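Side-chain contacts in putative cobalamin synthesis related protein (Corynebacterium diphtheriae, PDB 2NPN), which binds S-adenosylmethionine and probably uses it as a precorrin-6A synthase to methylate a precorrin intermediate on the way to adenosylcobalamin: residues E124-R127 and N128-L132; A92-I95 and R96-P100. All coordinates share one frame; numbering follows the deposited sequence. Where two conformers were deposited one is given.

Reading from the N terminus, interaction 2 comes first: residues 92-100 finish helix 78-98 and turn into a loop. The chain then runs through strand 104-109 and enters helix 119-130, whose last two turns and exit form interaction 1, at 124-132, ahead of strand 134-139. Neither contact closes a long loop; each covers the last two turns of its helix and the exit, and the two lie in series without nesting or crossing. In space the two helix ends sit together, their centres about 13 Å apart. Arg96 NH2 probably hydrogen-bonds to Glu130 O (2.9 Å), Glu130 CB packs on Ala92 CB, and Leu132 reaches Arg96, tying together two helices of the domain with the parallel sheet.

Interaction 1 (E124-R127 and N128-L132); sequences EHMR and NLEDL
Asn128, Leu129 and Glu130 donate their backbone N-H groups to the carbonyls of Glu124, His125 and Met126 in regular i to i+4 bonds, before Asp131 takes a positive phi of 52° and Leu132 N bonds back to Arg127 O (3.0 Å), a 6→1 bond like that of a Schellman motif. On the side facing helix 78-98 lies the apolar pair: Met126, a selenomethionine, bends at chi2 (-90°) and chi3 so that SE and CE both meet Leu132 CD2, SE at 3.9 Å. An unbranched, flexible chain, here with selenium for sulfur, and a branched leucine suit this buried side. Toward solvent, Leu129 lies alongside His125, its CD2 3.8 Å from NE2 and oblique to the imidazole. Arg127 lays its aliphatic part along the Leu132 carbonyl, CG 3.5 Å from O, while NH2 makes a weak hydrogen bond to Ala134 O just beyond the turn. In one of its two conformers, so with some doubt, NH1 reaches Glu124 OE2 at 2.7 Å, a salt bridge one turn back on the same flank. Glu124 and Arg127 border Val136 of strand 134-139, whereas Met126 rests on Ile95 and Leu129 on Ala88, so the turn is held between that strand and helix 78-98.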
loop_
_atom_site.group_PDB
_atom_site.type_symbol
_atom_site.label_atom_id
_atom_site.label_comp_id
_atom_site.label_asym_id
_atom_site.label_seq_id
_atom_site.Cartn_x
_atom_site.Cartn_y
_atom_site.Cartn_z
ATOM N N GLU A 124 -8.503 13.189 -7.982
ATOM C CA GLU A 124 -9.738 13.509 -8.698
ATOM C C GLU A 124 -10.478 14.698 -8.037
ATOM O O GLU A 124 -10.964 15.604 -8.724
ATOM C CB GLU A 124 -10.615 12.258 -8.754
ATOM C CG GLU A 124 -10.254 11.160 -9.838
ATOM C CD GLU A 124 -8.870 11.270 -10.540
ATOM O OE1 GLU A 124 -7.963 10.433 -10.229
ATOM O OE2 GLU A 124 -8.716 12.140 -11.457
ATOM N N HIS A 125 -10.548 14.696 -6.707
ATOM C CA HIS A 125 -11.157 15.791 -5.958
ATOM C C HIS A 125 -10.406 17.079 -6.245
ATOM O O HIS A 125 -11.025 18.113 -6.516
ATOM C CB HIS A 125 -11.155 15.504 -4.446
ATOM C CG HIS A 125 -11.804 16.580 -3.631
ATOM N ND1 HIS A 125 -13.154 16.600 -3.360
ATOM C CD2 HIS A 125 -11.286 17.687 -3.045
ATOM C CE1 HIS A 125 -13.441 17.671 -2.637
ATOM N NE2 HIS A 125 -12.324 18.351 -2.440
HETATM N N MSE A 126 -9.082 17.007 -6.156
HETATM C CA MSE A 126 -8.215 18.173 -6.331
HETATM C C MSE A 126 -8.381 18.789 -7.725
HETATM O O MSE A 126 -8.536 20.016 -7.863
HETATM C CB MSE A 126 -6.766 17.782 -6.065
HETATM C CG MSE A 126 -5.796 18.917 -6.198
HETATM SE SE MSE A 126 -5.117 19.072 -8.016
HETATM C CE MSE A 126 -4.103 17.405 -8.152
ATOM N N ARG A 127 -8.384 17.942 -8.750
ATOM C CA ARG A 127 -8.552 18.410 -10.123
ATOM C C ARG A 127 -9.867 19.161 -10.296
ATOM O O ARG A 127 -9.913 20.202 -10.959
ATOM C CB ARG A 127 -8.538 17.251 -11.105
ATOM C CG ARG A 127 -7.165 16.729 -11.485
ATOM C CD ARG A 127 -7.273 15.842 -12.724
ATOM N NE ARG A 127 -8.400 14.918 -12.630
ATOM C CZ ARG A 127 -8.977 14.293 -13.655
ATOM N NH1 ARG A 127 -9.994 13.464 -13.426
ATOM N NH2 ARG A 127 -8.544 14.460 -14.898
ATOM N N ASN A 128 -10.941 18.621 -9.723
ATOM C CA ASN A 128 -12.256 19.280 -9.821
ATOM C C ASN A 128 -12.331 20.622 -9.095
ATOM O O ASN A 128 -12.930 21.574 -9.593
ATOM C CB ASN A 128 -13.366 18.376 -9.285
ATOM C CG ASN A 128 -13.641 17.191 -10.197
ATOM O OD1 ASN A 128 -13.502 17.303 -11.422
ATOM N ND2 ASN A 128 -14.046 16.054 -9.610
ATOM N N LEU A 129 -11.758 20.671 -7.902
ATOM C CA LEU A 129 -11.836 21.851 -7.049
ATOM C C LEU A 129 -10.928 22.971 -7.554
ATOM O O LEU A 129 -11.273 24.139 -7.466
ATOM C CB LEU A 129 -11.427 21.469 -5.632
ATOM C CG LEU A 129 -11.428 22.519 -4.531
ATOM C CD1 LEU A 129 -12.791 23.177 -4.423
ATOM C CD2 LEU A 129 -11.022 21.839 -3.225
ATOM N N GLU A 130 -9.774 22.597 -8.095
ATOM C CA GLU A 130 -8.754 23.566 -8.519
ATOM C C GLU A 130 -8.733 23.767 -10.025
ATOM O O GLU A 130 -7.896 24.514 -10.531
ATOM C CB GLU A 130 -7.380 23.098 -8.047
ATOM C CG GLU A 130 -7.255 22.994 -6.529
ATOM C CD GLU A 130 -7.556 24.296 -5.798
ATOM O OE1 GLU A 130 -7.026 25.367 -6.189
ATOM O OE2 GLU A 130 -8.326 24.248 -4.813
ATOM N N ASP A 131 -9.671 23.128 -10.725
ATOM C CA ASP A 131 -9.778 23.224 -12.181
ATOM C C ASP A 131 -8.429 22.915 -12.851
ATOM O O ASP A 131 -7.957 23.658 -13.717
ATOM C CB ASP A 131 -10.328 24.604 -12.582
ATOM C CG ASP A 131 -11.235 24.541 -13.789
ATOM O OD1 ASP A 131 -11.713 23.435 -14.127
ATOM O OD2 ASP A 131 -11.484 25.598 -14.402
ATOM N N LEU A 132 -7.811 21.811 -12.419
ATOM C CA LEU A 132 -6.529 21.368 -12.967
ATOM C C LEU A 132 -6.763 20.371 -14.103
ATOM O O LEU A 132 -7.192 19.217 -13.876
ATOM C CB LEU A 132 -5.624 20.743 -11.907
ATOM C CG LEU A 132 -4.177 20.452 -12.358
ATOM C CD1 LEU A 132 -3.293 21.688 -12.268
ATOM C CD2 LEU A 132 -3.602 19.301 -11.556
#

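Interaction 2 (A92-I95 and R96-P100); sequences ASTI and RERTP
Thr99 has chi1 at 65°, which sets OG1 between its backbone N and carbonyl carbon and swings the hydroxyl back to Ile95, while Arg96, extended through chi2 and chi3, runs back past Ala92. The hydroxyl donates to Ile95 O at 2.6 Å, coming in above the carbonyl plane, 36° out of it. The same oxygen takes two weak bonds, from Arg98 N (3.4 Å) and Thr99 N (3.1 Å), so three donors converge on one carbonyl as regular helix bonding runs out. A threonine suits the spot: its short side chain brings the hydroxyl close to a carbonyl one turn back and lies alongside Ile95, whose CG2 is 3.9 Å from OG1. Upstream, Arg96, Glu97 and Arg98 still make good i to i+4 bonds to Ala92, Ser93 and Thr94. The small methyl of Ala92 lets the arginine pass close, CB standing 3.8 Å from Arg96 NH1 and oblique to the guanidinium. At that group's edge, in plane, a water accepts from NH1 at 3.0 Å and, in one of two Ser93 conformers, gives a weak bond to OG; the main partners are Glu130 O for Arg96 and His89 O for Ser93. Thr94 turns OG1 to Leu90 O and lays CG2 along Arg98, 3.8 Å from CD. The charge of Arg98 probably favours this helix's C-terminal dipole end, that of Arg96 the end of helix 119-130. This is a helix C terminus where a threonine hydroxyl and main-chain N-H groups share the carbonyl four residues back, on a helix flanking the parallel sheet of the N-terminal domain characteristic of tetrapyrrole methylases.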
loop_
_atom_site.group_PDB
_atom_site.type_symbol
_atom_site.label_atom_id
_atom_site.label_comp_id
_atom_site.label_asym_id
_atom_site.label_seq_id
_atom_site.Cartn_x
_atom_site.Cartn_y
_atom_site.Cartn_z
ATOM N N ALA A 92 -2.363 21.635 -6.302
ATOM C CA ALA A 92 -2.549 22.252 -7.608
ATOM C C ALA A 92 -1.506 23.311 -7.871
ATOM O O ALA A 92 -0.951 23.361 -8.962
ATOM C CB ALA A 92 -3.949 22.810 -7.748
ATOM N N SER A 93 -1.226 24.133 -6.862
ATOM C CA SER A 93 -0.221 25.190 -6.985
ATOM C C SER A 93 1.164 24.597 -7.223
ATOM O O SER A 93 1.920 25.079 -8.064
ATOM C CB SER A 93 -0.201 26.067 -5.733
ATOM O OG SER A 93 -1.479 26.619 -5.491
ATOM N N THR A 94 1.480 23.533 -6.487
ATOM C CA THR A 94 2.782 22.883 -6.590
ATOM C C THR A 94 2.975 22.308 -7.993
ATOM O O THR A 94 4.044 22.453 -8.601
ATOM C CB THR A 94 2.963 21.798 -5.526
ATOM O OG1 THR A 94 2.946 22.410 -4.225
ATOM C CG2 THR A 94 4.295 21.103 -5.674
ATOM N N ILE A 95 1.923 21.674 -8.506
ATOM C CA ILE A 95 1.965 21.066 -9.843
ATOM C C ILE A 95 2.192 22.131 -10.915
ATOM O O ILE A 95 3.047 21.995 -11.788
ATOM C CB ILE A 95 0.688 20.250 -10.109
ATOM C CG1 ILE A 95 0.705 18.995 -9.215
ATOM C CG2 ILE A 95 0.587 19.822 -11.589
ATOM C CD1 ILE A 95 -0.616 18.220 -9.210
ATOM N N ARG A 96 1.438 23.212 -10.835
ATOM C CA ARG A 96 1.564 24.282 -11.830
ATOM C C ARG A 96 2.908 24.981 -11.756
ATOM O O ARG A 96 3.417 25.442 -12.788
ATOM C CB ARG A 96 0.414 25.275 -11.697
ATOM C CG ARG A 96 -0.960 24.682 -11.978
ATOM C CD ARG A 96 -1.998 25.748 -11.953
ATOM N NE ARG A 96 -3.303 25.288 -12.428
ATOM C CZ ARG A 96 -4.414 25.212 -11.696
ATOM N NH1 ARG A 96 -4.431 25.546 -10.411
ATOM N NH2 ARG A 96 -5.532 24.805 -12.264
ATOM N N GLU A 97 3.479 25.087 -10.556
ATOM C CA GLU A 97 4.801 25.745 -10.376
ATOM C C GLU A 97 5.921 24.872 -10.901
ATOM O O GLU A 97 6.875 25.400 -11.476
ATOM C CB GLU A 97 5.116 26.036 -8.905
ATOM C CG GLU A 97 4.262 27.114 -8.301
ATOM C CD GLU A 97 4.156 27.046 -6.768
ATOM O OE1 GLU A 97 4.640 26.072 -6.135
ATOM O OE2 GLU A 97 3.570 28.001 -6.184
ATOM N N ARG A 98 5.826 23.559 -10.687
ATOM C CA ARG A 98 6.971 22.667 -10.905
ATOM C C ARG A 98 6.938 21.933 -12.214
ATOM O O ARG A 98 7.863 21.177 -12.520
ATOM C CB ARG A 98 7.140 21.665 -9.755
ATOM C CG ARG A 98 7.526 22.255 -8.452
ATOM C CD ARG A 98 7.683 21.177 -7.407
ATOM N NE ARG A 98 8.141 21.758 -6.162
ATOM C CZ ARG A 98 8.796 21.109 -5.203
ATOM N NH1 ARG A 98 9.079 19.818 -5.294
ATOM N NH2 ARG A 98 9.159 21.787 -4.114
ATOM N N THR A 99 5.864 22.098 -12.982
ATOM C CA THR A 99 5.781 21.466 -14.299
ATOM C C THR A 99 5.192 22.469 -15.279
ATOM O O THR A 99 4.284 23.217 -14.934
ATOM C CB THR A 99 4.908 20.192 -14.254
ATOM O OG1 THR A 99 3.564 20.553 -13.934
ATOM C CG2 THR A 99 5.425 19.203 -13.163
ATOM N N PRO A 100 5.674 22.459 -16.523
ATOM C CA PRO A 100 5.074 23.311 -17.556
ATOM C C PRO A 100 3.702 22.779 -17.956
ATOM O O PRO A 100 3.317 21.653 -17.554
ATOM C CB PRO A 100 6.053 23.188 -18.720
ATOM C CG PRO A 100 6.718 21.911 -18.537
ATOM C CD PRO A 100 6.730 21.592 -17.057
HETATM O O HOH W 1 -2.630 27.165 -8.561
#